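Local coordinates for protein MJ1225 (PDB 3KH5) that binds AMP and ADP through its CBS domains and is a putative archaeal homologue of the gamma subunit of AMP-activated protein kinase, its exact function being unknown, at residues Ala26-Thr29 with Met30-Lys34; Arg76-Leu79 with Ala80-Glu84; Ser129-Thr132 with Glu133-Ile137; Ile159-Thr162 with Pro163-Leu167; Thr195-Asp198 with Phe199-Leu203. All blocks are in the same frame, centred on the assembly; numbering follows the deposited sequence.

Contact 1 (Ala26-Thr29 with Met30-Lys34)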
# COMPACT_ATOMS: atom_id res chain seq x y z
N ALA A 26 8.44 13.97 -1.91
CA ALA A 26 7.25 13.13 -1.81
C ALA A 26 7.47 11.99 -0.81
O ALA A 26 6.59 11.69 -0.00
CB ALA A 26 6.86 12.58 -3.18
N LEU A 27 8.65 11.37 -0.87
CA LEU A 27 9.03 10.31 0.07
C LEU A 27 9.05 10.79 1.52
O LEU A 27 8.57 10.09 2.41
CB LEU A 27 10.41 9.76 -0.28
CG LEU A 27 10.53 8.69 -1.36
CD1 LEU A 27 11.99 8.47 -1.72
CD2 LEU A 27 9.90 7.38 -0.88
N MET A 28 9.63 11.96 1.74
CA MET A 28 9.71 12.55 3.08
C MET A 28 8.31 12.84 3.58
O MET A 28 7.99 12.57 4.73
CB MET A 28 10.52 13.85 3.04
CG MET A 28 12.02 13.67 2.80
SD MET A 28 12.82 15.17 2.20
CE MET A 28 12.48 16.34 3.52
N THR A 29 7.47 13.36 2.68
CA THR A 29 6.07 13.60 2.98
C THR A 29 5.40 12.29 3.43
O THR A 29 4.72 12.26 4.47
CB THR A 29 5.35 14.26 1.77
OG1 THR A 29 6.09 15.41 1.34
CG2 THR A 29 3.94 14.69 2.14
N MET A 30 5.62 11.21 2.67
CA MET A 30 5.09 9.88 3.00
C MET A 30 5.53 9.41 4.37
O MET A 30 4.70 9.06 5.22
CB MET A 30 5.55 8.84 1.98
CG MET A 30 4.80 8.86 0.68
SD MET A 30 5.26 7.44 -0.33
CE MET A 30 4.00 6.27 0.17
N ASN A 31 6.85 9.38 4.57
CA ASN A 31 7.44 8.88 5.80
C ASN A 31 7.06 9.70 7.01
O ASN A 31 6.84 9.15 8.09
CB ASN A 31 8.97 8.81 5.68
CG ASN A 31 9.44 7.47 5.17
OD1 ASN A 31 8.71 6.76 4.49
ND2 ASN A 31 10.68 7.12 5.50
N GLU A 32 6.98 11.02 6.83
CA GLU A 32 6.70 11.93 7.93
C GLU A 32 5.26 11.82 8.40
O GLU A 32 5.01 11.53 9.57
CB GLU A 32 7.02 13.38 7.55
CG GLU A 32 8.48 13.75 7.70
CD GLU A 32 8.84 15.07 7.03
OE1 GLU A 32 7.95 15.94 6.88
OE2 GLU A 32 10.02 15.24 6.67
N ASN A 33 4.33 12.05 7.48
CA ASN A 33 2.91 12.06 7.79
C ASN A 33 2.30 10.68 8.03
O ASN A 33 1.14 10.58 8.44
CB ASN A 33 2.15 12.77 6.67
CG ASN A 33 2.55 14.22 6.52
OD1 ASN A 33 2.18 15.07 7.33
ND2 ASN A 33 3.31 14.52 5.47
N LYS A 34 3.09 9.63 7.79
CA LYS A 34 2.65 8.23 7.92
C LYS A 34 1.60 7.83 6.88
O LYS A 34 1.11 6.70 6.88
CB LYS A 34 2.15 7.94 9.34
CG LYS A 34 2.67 6.61 9.90
CD LYS A 34 1.66 6.01 10.88
CE LYS A 34 2.21 4.74 11.53
NZ LYS A 34 2.51 3.65 10.54
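T29 and N33 lie side by side and point the same way, one helical turn apart. N33 sets its CG beside its own backbone N (chi1 -63°), which folds the amide back along the helix and brings ND2 to T29 O at 2.8 Å. The same oxygen takes the main-chain bond from N33 N at 3.0 Å; the two donors arrive from opposite faces of the carbonyl plane, so one acceptor is gripped twice by a single residue. ND2 also rests 3.4 Å from T29 CG2, the methyl that stands anti to the threonine N, while T29 OG1 turns back to the carbonyl of K25. This is the C-terminal turn of helix 23-33 in the first CBS repeat, which K34 leaves with positive phi. Asparagine suits such a place, its short amide supplying a donor to a carbonyl in the last turn. M28 and E32 also run alongside each other. E32, extended beyond CG, lies along M28 O (CG at 3.2 Å), its carboxylate on the solvent side near M28 CB; M28 bends at chi3 (59°), which keeps CE near OE2 of E32. The buried side chain of M30 packs on L38 and S54, and N31 OD1 accepts from R36.

Contact 2 (Arg76-Leu79 with Ala80-Glu84)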
# COMPACT_ATOMS: atom_id res chain seq x y z
N ARG A 76 21.92 5.09 -13.07
CA ARG A 76 22.01 4.35 -11.81
C ARG A 76 22.14 5.22 -10.56
O ARG A 76 22.28 4.70 -9.45
CB ARG A 76 23.18 3.37 -11.86
CG ARG A 76 23.07 2.33 -12.96
CD ARG A 76 23.23 0.99 -12.34
NE ARG A 76 22.56 1.00 -11.05
CZ ARG A 76 22.45 -0.05 -10.24
NH1 ARG A 76 22.97 -1.22 -10.58
NH2 ARG A 76 21.80 0.07 -9.09
N ASN A 77 22.09 6.54 -10.74
CA ASN A 77 22.19 7.46 -9.62
C ASN A 77 20.83 7.72 -8.98
O ASN A 77 20.06 8.57 -9.44
CB ASN A 77 22.82 8.77 -10.10
CG ASN A 77 23.35 9.62 -8.96
OD1 ASN A 77 23.08 9.36 -7.79
ND2 ASN A 77 24.11 10.65 -9.31
N PHE A 78 20.55 6.98 -7.91
CA PHE A 78 19.28 7.08 -7.18
C PHE A 78 19.10 8.45 -6.56
O PHE A 78 17.99 9.00 -6.59
CB PHE A 78 19.23 6.00 -6.09
CG PHE A 78 18.03 6.10 -5.19
CD1 PHE A 78 16.79 5.64 -5.61
CD2 PHE A 78 18.15 6.63 -3.91
CE1 PHE A 78 15.68 5.73 -4.78
CE2 PHE A 78 17.04 6.72 -3.07
CZ PHE A 78 15.81 6.26 -3.51
N LEU A 79 20.18 8.99 -6.00
CA LEU A 79 20.14 10.30 -5.37
C LEU A 79 19.84 11.42 -6.35
O LEU A 79 19.11 12.36 -6.02
CB LEU A 79 21.44 10.56 -4.61
CG LEU A 79 21.37 10.49 -3.08
CD1 LEU A 79 20.27 9.54 -2.60
CD2 LEU A 79 22.74 10.10 -2.52
N ALA A 80 20.40 11.33 -7.56
CA ALA A 80 20.05 12.30 -8.60
C ALA A 80 18.62 12.09 -9.10
O ALA A 80 17.88 13.06 -9.31
CB ALA A 80 21.04 12.22 -9.76
N ALA A 81 18.24 10.83 -9.29
CA ALA A 81 16.93 10.46 -9.83
C ALA A 81 15.78 10.96 -8.96
O ALA A 81 14.73 11.34 -9.47
CB ALA A 81 16.83 8.95 -10.02
N ILE A 82 15.99 10.96 -7.65
CA ILE A 82 14.95 11.42 -6.73
C ILE A 82 14.76 12.94 -6.72
O ILE A 82 13.85 13.44 -6.07
CB ILE A 82 15.14 10.89 -5.28
CG1 ILE A 82 16.50 11.28 -4.71
CG2 ILE A 82 14.90 9.38 -5.24
CD1 ILE A 82 16.68 10.97 -3.22
N ASN A 83 15.61 13.66 -7.46
CA ASN A 83 15.39 15.08 -7.69
C ASN A 83 14.40 15.37 -8.83
O ASN A 83 13.97 16.51 -9.01
CB ASN A 83 16.71 15.84 -7.88
CG ASN A 83 17.42 16.14 -6.55
OD1 ASN A 83 16.85 15.93 -5.47
ND2 ASN A 83 18.65 16.62 -6.63
N GLU A 84 14.02 14.33 -9.58
CA GLU A 84 12.98 14.43 -10.60
C GLU A 84 11.63 14.78 -9.97
O GLU A 84 11.34 14.34 -8.86
CB GLU A 84 12.85 13.12 -11.39
CG GLU A 84 14.06 12.77 -12.26
CD GLU A 84 14.08 13.49 -13.60
OE1 GLU A 84 15.10 13.38 -14.31
OE2 GLU A 84 13.08 14.17 -13.94
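I82 reaches back over the turn of helix 78-81 and touches F78 and L79 with different branches. Its CB lies 3.7 Å from F78 O, the carbonyl that also receives I82 N in a backbone hydrogen bond. From there the side chain forks. CG2 swings over one face of the F78 ring in a CH-pi contact, 3.9 Å from the centroid and only 20° off the normal, displaced toward the rim so that CZ is the nearest ring atom. CG1 takes the position between the backbone N and the carbonyl carbon (chi1 57°), where it sits 3.1 Å from L79 O. Beyond it, CD1 runs beside L79 and ends 3.9 Å from that residue's CD1. A beta-branched chain suits the site because one branch can cover the ring while the other follows the leucine. I82 also packs on I23 and R24 of helix 23-33, and the buried F78 on V217, I70 of helix 68-73 and M212 of helix 206-213.

At the other end N77 occupies the N-cap: its OD1 accepts a weak bond from A80 N at 3.3 Å, and the amide leans on A80 CB. A type I turn follows from A81 to E84. The side-chain contacts are thus mostly apolar, beside the helical backbone bonds, and the bond from A80 N to N77 OD1, being weak, probably adds only modestly to stability.

Contact 3 (Ser129-Thr132 with Glu133-Ile137). With ADP (adenosine-5'-diphosphate), chain B.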
# COMPACT_ATOMS: atom_id res chain seq x y z
N SER A 129 -11.98 15.41 -0.39
CA SER A 129 -11.56 14.51 0.68
C SER A 129 -10.92 13.26 0.07
O SER A 129 -10.44 13.28 -1.06
CB SER A 129 -12.75 14.13 1.56
OG SER A 129 -12.32 13.52 2.76
N LEU A 130 -10.94 12.17 0.84
CA LEU A 130 -10.43 10.87 0.42
C LEU A 130 -11.06 9.80 1.29
O LEU A 130 -11.24 9.99 2.50
CB LEU A 130 -8.91 10.81 0.54
CG LEU A 130 -8.23 9.50 0.09
CD1 LEU A 130 -7.45 9.73 -1.20
CD2 LEU A 130 -7.29 9.03 1.18
N ILE A 131 -11.41 8.67 0.67
CA ILE A 131 -11.95 7.51 1.38
C ILE A 131 -11.11 6.28 1.06
O ILE A 131 -10.66 6.10 -0.07
CB ILE A 131 -13.45 7.27 1.02
CG1 ILE A 131 -14.08 6.17 1.88
CG2 ILE A 131 -13.63 6.95 -0.46
CD1 ILE A 131 -14.84 6.68 3.08
N THR A 132 -10.88 5.44 2.07
CA THR A 132 -10.12 4.21 1.88
C THR A 132 -10.98 3.05 2.37
O THR A 132 -12.02 3.27 2.99
CB THR A 132 -8.81 4.22 2.68
OG1 THR A 132 -9.10 4.15 4.09
CG2 THR A 132 -7.99 5.48 2.40
N GLU A 133 -10.53 1.83 2.10
CA GLU A 133 -11.23 0.62 2.55
C GLU A 133 -11.37 0.54 4.08
O GLU A 133 -12.42 0.15 4.58
CB GLU A 133 -10.53 -0.63 2.01
CG GLU A 133 -10.61 -0.79 0.50
CD GLU A 133 -9.72 -1.90 -0.02
OE1 GLU A 133 -10.20 -2.69 -0.86
OE2 GLU A 133 -8.56 -1.99 0.42
N ARG A 134 -10.32 0.94 4.79
CA ARG A 134 -10.32 0.99 6.26
C ARG A 134 -11.41 1.91 6.80
O ARG A 134 -12.11 1.57 7.75
CB ARG A 134 -8.94 1.43 6.80
CG ARG A 134 -8.72 1.19 8.31
CD ARG A 134 -7.24 1.05 8.70
NE ARG A 134 -6.50 0.18 7.78
CZ ARG A 134 -5.33 0.46 7.21
NH1 ARG A 134 -4.70 1.61 7.50
NH2 ARG A 134 -4.77 -0.41 6.38
N ASP A 135 -11.56 3.09 6.17
CA ASP A 135 -12.58 4.07 6.55
C ASP A 135 -13.97 3.44 6.52
O ASP A 135 -14.80 3.67 7.40
CB ASP A 135 -12.58 5.27 5.59
CG ASP A 135 -11.37 6.18 5.76
OD1 ASP A 135 -10.76 6.20 6.85
OD2 ASP A 135 -11.05 6.89 4.78
N VAL A 136 -14.21 2.64 5.47
CA VAL A 136 -15.50 1.97 5.26
C VAL A 136 -15.71 0.82 6.25
O VAL A 136 -16.79 0.71 6.84
CB VAL A 136 -15.66 1.47 3.80
CG1 VAL A 136 -16.98 0.74 3.61
CG2 VAL A 136 -15.56 2.64 2.82
N ILE A 137 -14.70 -0.02 6.42
CA ILE A 137 -14.79 -1.13 7.37
C ILE A 137 -15.04 -0.59 8.78
O ILE A 137 -15.85 -1.15 9.53
CB ILE A 137 -13.52 -2.00 7.34
CG1 ILE A 137 -13.40 -2.73 5.99
CG2 ILE A 137 -13.54 -3.03 8.49
CD1 ILE A 137 -12.08 -3.46 5.79
PB ADP B . -3.01 3.98 2.61
O1B ADP B . -2.24 4.98 3.39
O2B ADP B . -2.42 2.48 2.81
O3B ADP B . -2.93 4.22 1.03
PA ADP B . -4.99 3.09 4.32
O1A ADP B . -3.92 2.75 5.31
O2A ADP B . -6.54 3.33 4.84
O3A ADP B . -4.57 3.94 2.99
O5' ADP B . -4.90 4.63 4.89
C5' ADP B . -4.39 5.04 6.20
C4' ADP B . -5.39 5.93 6.99
O4' ADP B . -5.11 7.36 6.91
C3' ADP B . -6.80 5.71 6.41
O3' ADP B . -7.74 5.49 7.48
C2' ADP B . -7.13 6.98 5.64
O2' ADP B . -8.41 7.43 6.09
C1' ADP B . -6.05 8.02 6.01
N9 ADP B . -5.25 8.62 4.87
C8 ADP B . -4.66 7.95 3.87
N7 ADP B . -4.04 8.81 3.06
C5 ADP B . -4.22 10.04 3.54
C6 ADP B . -3.81 11.31 3.14
N6 ADP B . -3.07 11.47 2.04
N1 ADP B . -4.18 12.38 3.87
C2 ADP B . -4.92 12.23 4.97
N3 ADP B . -5.32 11.03 5.38
C4 ADP B . -4.99 9.92 4.69
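T132 and D135 exchange hydrogen bonds where strand 127-132 gives way to helix 133-140. T132 N donates to D135 OD2 at 3.1 Å, meeting that oxygen from above the carboxylate plane, and D135 N returns a weak bond to T132 OG1. Together these make a capping box, with T132 as N-cap. The same two side chains face the ADP: T132 OG1, held between the backbone N and carbonyl carbon (chi1 69°), gives its proton to O2A at 2.8 Å, while D135 OD1 accepts from the ribose O3' at 3.2 Å and lies 2.8 Å from O2'. This strand-to-helix corner, in the second repeat, is part of the nucleotide site, as in other CBS domains. With D135 replaced by an alanine, the ribose O3' would probably lose its carboxylate acceptor and T132 N its partner. Among charged groups, R134 NH1 approaches the alpha-phosphate oxygen O1A at 2.6 Å, though the bond is weak in angle, and O2A lies over one face of the guanidinium; its NE is held by a salt bridge to E272. Apolar packing backs the corner: I131 CG1 meets V136 CG2 at 3.9 Å, the two chains crossing at about a right angle, and I131 CD1 lies against D135 CB.

Contact 4 (Ile159-Thr162 with Pro163-Leu167). With ADP (adenosine-5'-diphosphate), chain E; SO4 (sulfate ion), chain G.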
# COMPACT_ATOMS: atom_id res chain seq x y z
N ILE A 159 0.82 -15.53 -2.97
CA ILE A 159 2.13 -15.12 -3.47
C ILE A 159 2.99 -14.69 -2.29
O ILE A 159 2.55 -13.94 -1.41
CB ILE A 159 2.00 -13.98 -4.50
CG1 ILE A 159 1.11 -14.41 -5.68
CG2 ILE A 159 3.38 -13.51 -4.96
CD1 ILE A 159 1.77 -15.35 -6.71
N VAL A 160 4.23 -15.15 -2.30
CA VAL A 160 5.03 -15.27 -1.10
C VAL A 160 6.48 -14.83 -1.38
O VAL A 160 6.92 -14.87 -2.53
CB VAL A 160 4.88 -16.75 -0.61
CG1 VAL A 160 6.24 -17.41 -0.13
CG2 VAL A 160 3.78 -16.88 0.44
N ALA A 161 7.18 -14.38 -0.35
CA ALA A 161 8.62 -14.12 -0.45
C ALA A 161 9.36 -15.12 0.43
O ALA A 161 8.72 -15.85 1.19
CB ALA A 161 8.94 -12.69 -0.02
N THR A 162 10.69 -15.20 0.32
CA THR A 162 11.48 -16.03 1.24
C THR A 162 12.54 -15.20 1.97
O THR A 162 12.90 -14.11 1.51
CB THR A 162 12.11 -17.27 0.55
OG1 THR A 162 13.09 -16.86 -0.41
CG2 THR A 162 11.06 -18.15 -0.12
N PRO A 163 13.04 -15.70 3.12
CA PRO A 163 13.98 -14.92 3.94
C PRO A 163 15.26 -14.50 3.19
O PRO A 163 15.86 -13.47 3.51
CB PRO A 163 14.34 -15.88 5.09
CG PRO A 163 13.23 -16.88 5.13
CD PRO A 163 12.73 -17.01 3.72
N GLY A 164 15.63 -15.29 2.19
CA GLY A 164 16.86 -15.07 1.42
C GLY A 164 16.73 -14.25 0.15
O GLY A 164 17.75 -13.88 -0.44
N GLU A 165 15.51 -13.95 -0.27
CA GLU A 165 15.30 -13.13 -1.47
C GLU A 165 15.86 -11.73 -1.31
O GLU A 165 15.73 -11.12 -0.25
CB GLU A 165 13.83 -13.04 -1.81
CG GLU A 165 13.33 -14.18 -2.65
CD GLU A 165 11.90 -13.98 -3.05
OE1 GLU A 165 11.00 -14.32 -2.26
OE2 GLU A 165 11.66 -13.48 -4.17
N ARG A 166 16.49 -11.23 -2.37
CA ARG A 166 16.99 -9.85 -2.41
C ARG A 166 15.80 -8.90 -2.62
O ARG A 166 14.80 -9.27 -3.23
CB ARG A 166 18.05 -9.70 -3.52
CG ARG A 166 19.29 -10.64 -3.40
CD ARG A 166 20.15 -10.60 -4.70
NE ARG A 166 21.42 -11.34 -4.64
CZ ARG A 166 21.65 -12.51 -5.25
NH1 ARG A 166 20.70 -13.11 -5.96
NH2 ARG A 166 22.85 -13.09 -5.14
N LEU A 167 15.92 -7.68 -2.09
CA LEU A 167 14.88 -6.65 -2.20
C LEU A 167 14.47 -6.38 -3.65
O LEU A 167 13.29 -6.20 -3.94
CB LEU A 167 15.32 -5.35 -1.51
CG LEU A 167 14.35 -4.16 -1.41
CD1 LEU A 167 14.72 -3.26 -0.24
CD2 LEU A 167 14.29 -3.34 -2.70
PB ADP E . -2.58 -5.80 -0.49
O1B ADP E . -2.91 -4.96 0.70
O2B ADP E . -1.37 -6.87 -0.18
O3B ADP E . -2.08 -4.94 -1.77
PA ADP E . -5.19 -6.17 -1.65
O1A ADP E . -6.28 -5.72 -0.74
O2A ADP E . -4.77 -5.08 -2.76
O3A ADP E . -3.85 -6.68 -0.90
O5' ADP E . -5.56 -7.55 -2.35
C5' ADP E . -6.58 -7.70 -3.35
C4' ADP E . -6.88 -9.22 -3.44
O4' ADP E . -5.60 -9.91 -3.63
C3' ADP E . -7.50 -9.77 -2.14
O3' ADP E . -8.42 -10.82 -2.46
C2' ADP E . -6.30 -10.34 -1.38
O2' ADP E . -6.68 -11.44 -0.54
C1' ADP E . -5.37 -10.81 -2.51
N9 ADP E . -3.93 -10.78 -2.06
C8 ADP E . -3.32 -9.82 -1.36
N7 ADP E . -2.05 -10.15 -1.15
C5 ADP E . -1.83 -11.33 -1.71
C6 ADP E . -0.72 -12.16 -1.82
N6 ADP E . 0.45 -11.81 -1.28
N1 ADP E . -0.85 -13.32 -2.49
C2 ADP E . -2.01 -13.67 -3.03
N3 ADP E . -3.08 -12.90 -2.95
C4 ADP E . -3.03 -11.73 -2.30
S SO4 G . 15.83 -18.79 1.69
O1 SO4 G . 15.02 -19.07 0.50
O2 SO4 G . 17.24 -18.96 1.37
O3 SO4 G . 15.60 -17.42 2.13
O4 SO4 G . 15.45 -19.70 2.77
O HOH W 1 8.88 -12.83 -3.67
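E165 sets its CG beside its own backbone N (chi1 -86°) and then runs extended (chi2 -175°), a path that carries the carboxylate back across T162 to the backbone before it. There OE1 accepts from T162 N at 2.7 Å, through the lone pair that faces away from OE2. The two side chains cross at about a right angle, with T162 OG1 3.5 Å from E165 CG. OE1 of E165 also comes within 3.0 Å of A161 CA, with the small CB of A161 behind it; alanine suits this buried spot, where its methyl also packs on V170. OE2 meets a water that lies between it and V160 O.

The backbone answers the side chain: E165 N donates to T162 O at 3.2 Å, closing a type I beta turn from T162 to E165. This donor stands well above the carbonyl plane. P163 fits the second position of the turn because its ring already fixes a phi near that required (-57°), and G164 follows it. The turn belongs to the third CBS repeat and leads into helix 167-177, with R166 at its N-cap. T162 OG1 is 3.1 Å from O1 of a sulfate, probably from the crystallisation liquor, whose modelled position is doubtful.

At the beginning of the segment, I159 reads the adenine of a bound ADP with its backbone. I159 N donates to N1 at 2.8 Å, and the amino group N6 returns a bond to I159 O at 3.0 Å, a pair of bonds that matches the Watson-Crick edge of adenine. Its side chain meanwhile packs on T173, N177 and L182.

Contact 5 (Thr195-Asp198 with Phe199-Leu203). With AMP (adenosine monophosphate), chain C.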
# COMPACT_ATOMS: atom_id res chain seq x y z
N THR A 195 6.30 -5.66 3.60
CA THR A 195 5.37 -4.79 2.87
C THR A 195 6.12 -3.67 2.14
O THR A 195 7.30 -3.43 2.42
CB THR A 195 4.26 -4.19 3.78
OG1 THR A 195 4.78 -3.11 4.56
CG2 THR A 195 3.65 -5.25 4.71
N SER A 196 5.45 -2.98 1.21
CA SER A 196 6.06 -1.86 0.48
C SER A 196 6.55 -0.74 1.41
O SER A 196 7.51 -0.04 1.10
CB SER A 196 5.09 -1.30 -0.56
OG SER A 196 3.90 -0.82 0.04
N THR A 197 5.87 -0.60 2.55
CA THR A 197 6.20 0.37 3.61
C THR A 197 7.60 0.13 4.19
O THR A 197 8.36 1.08 4.44
CB THR A 197 5.12 0.33 4.74
OG1 THR A 197 3.92 0.96 4.28
CG2 THR A 197 5.59 1.02 6.00
N ASP A 198 7.93 -1.14 4.40
CA ASP A 198 9.27 -1.55 4.84
C ASP A 198 10.35 -1.07 3.89
O ASP A 198 11.45 -0.70 4.32
CB ASP A 198 9.33 -3.08 4.97
CG ASP A 198 8.44 -3.62 6.07
OD1 ASP A 198 8.47 -3.06 7.18
OD2 ASP A 198 7.71 -4.60 5.82
N PHE A 199 10.04 -1.09 2.59
CA PHE A 199 10.98 -0.64 1.58
C PHE A 199 11.21 0.90 1.66
O PHE A 199 12.35 1.36 1.49
CB PHE A 199 10.59 -1.14 0.17
CG PHE A 199 10.65 -2.67 0.00
CD1 PHE A 199 11.11 -3.50 1.03
CD2 PHE A 199 10.27 -3.27 -1.20
CE1 PHE A 199 11.17 -4.89 0.87
CE2 PHE A 199 10.33 -4.66 -1.37
CZ PHE A 199 10.78 -5.47 -0.32
N ILE A 200 10.14 1.66 1.94
CA ILE A 200 10.27 3.12 2.16
C ILE A 200 11.06 3.44 3.42
O ILE A 200 11.90 4.37 3.43
CB ILE A 200 8.90 3.86 2.36
CG1 ILE A 200 7.81 3.38 1.36
CG2 ILE A 200 9.08 5.40 2.23
CD1 ILE A 200 8.13 3.66 -0.09
N LYS A 201 10.78 2.70 4.49
CA LYS A 201 11.44 2.90 5.78
C LYS A 201 12.93 2.62 5.67
O LYS A 201 13.74 3.31 6.29
CB LYS A 201 10.83 1.98 6.84
CG LYS A 201 9.44 2.39 7.32
CD LYS A 201 8.90 1.34 8.27
CE LYS A 201 7.73 1.86 9.09
NZ LYS A 201 7.16 0.80 9.97
N LEU A 202 13.29 1.61 4.87
CA LEU A 202 14.69 1.31 4.60
C LEU A 202 15.39 2.50 3.96
O LEU A 202 16.52 2.83 4.33
CB LEU A 202 14.82 0.06 3.73
CG LEU A 202 16.25 -0.46 3.49
CD1 LEU A 202 16.96 -0.80 4.80
CD2 LEU A 202 16.24 -1.66 2.57
N LEU A 203 14.71 3.16 3.01
CA LEU A 203 15.26 4.32 2.32
C LEU A 203 15.57 5.49 3.25
O LEU A 203 16.59 6.16 3.09
CB LEU A 203 14.30 4.79 1.21
CG LEU A 203 14.35 4.00 -0.10
CD1 LEU A 203 13.42 4.65 -1.11
CD2 LEU A 203 15.77 3.92 -0.66
P AMP C . 1.48 -1.54 5.87
O1P AMP C . 1.05 -0.12 6.01
O2P AMP C . 2.09 -1.82 4.41
O3P AMP C . 0.24 -2.57 6.03
O5' AMP C . 2.61 -1.98 6.92
C5' AMP C . 3.09 -1.12 7.99
C4' AMP C . 3.94 -1.94 8.96
O4' AMP C . 3.05 -2.97 9.49
C3' AMP C . 5.03 -2.65 8.14
O3' AMP C . 6.28 -2.67 8.86
C2' AMP C . 4.49 -4.07 7.99
O2' AMP C . 5.57 -5.01 7.94
C1' AMP C . 3.67 -4.24 9.27
N9 AMP C . 2.59 -5.27 9.13
C8 AMP C . 1.68 -5.34 8.16
N7 AMP C . 0.88 -6.39 8.37
C5 AMP C . 1.30 -6.99 9.48
C6 AMP C . 0.87 -8.10 10.18
N6 AMP C . -0.17 -8.81 9.74
N1 AMP C . 1.51 -8.45 11.31
C2 AMP C . 2.55 -7.74 11.76
N3 AMP C . 2.99 -6.67 11.11
C4 AMP C . 2.38 -6.27 9.98
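A capping box at the start of helix 196-203 forms part of the AMP site of the third CBS repeat. T195, the N-cap, donates N to D198 OD2 at 2.8 Å, on the anti side of the carboxylate, and its OG1 accepts a weak bond from T197 N. The aspartate then has both oxygens on the ribose: OD1 accepts from O3' at 2.8 Å and OD2 from O2' at 3.0 Å, a two-pronged grip to which a carboxylate with a short stem is well suited. Threonines serve the phosphate: T195 OG1 gives its hydrogen to O2P at 3.0 Å, and T197 OG1 adds a weak bond to the same oxygen.

Across the first turn, T197 and K201 cross obliquely, with CG2 of T197 3.9 Å from K201 CE. The lysine chain is extended beyond CG, which brings NZ to 3.7 Å from O3' and 4.9 Å from D198 OD1, near without touching. F199 lies on another side of the helix, with T195 O over one face of its ring, and packs on L167, V170 and M174.

Replacing D198 by an alanine is likely to leave both ribose hydroxyls without their acceptor and T195 N without its partner. The chemistry implies that sugar recognition and helix capping share one carboxylate, whose charge the nearby lysine would probably help to balance.

Following the chain from the N terminus, all five contacts lie in series, with none nested and none crossing, and each closes only a local turn. Contact 1 ends helix 23-33, and contact 2 forms the short helix 78-81, their centres about 17 Å apart. Contact 3 joins strand 127-132 to helix 133-140 on the far side of the chain's centre from contacts 2, 4 and 5. Contact 4 leads into helix 167-177, and contact 5 begins helix 196-203. Contact 5 is the meeting point: I200 and L203 pack on L27, F78 meets L203, and L167 of contact 4 touches F199 and L202. Helix 196-203 thus ties the first repeat to the third.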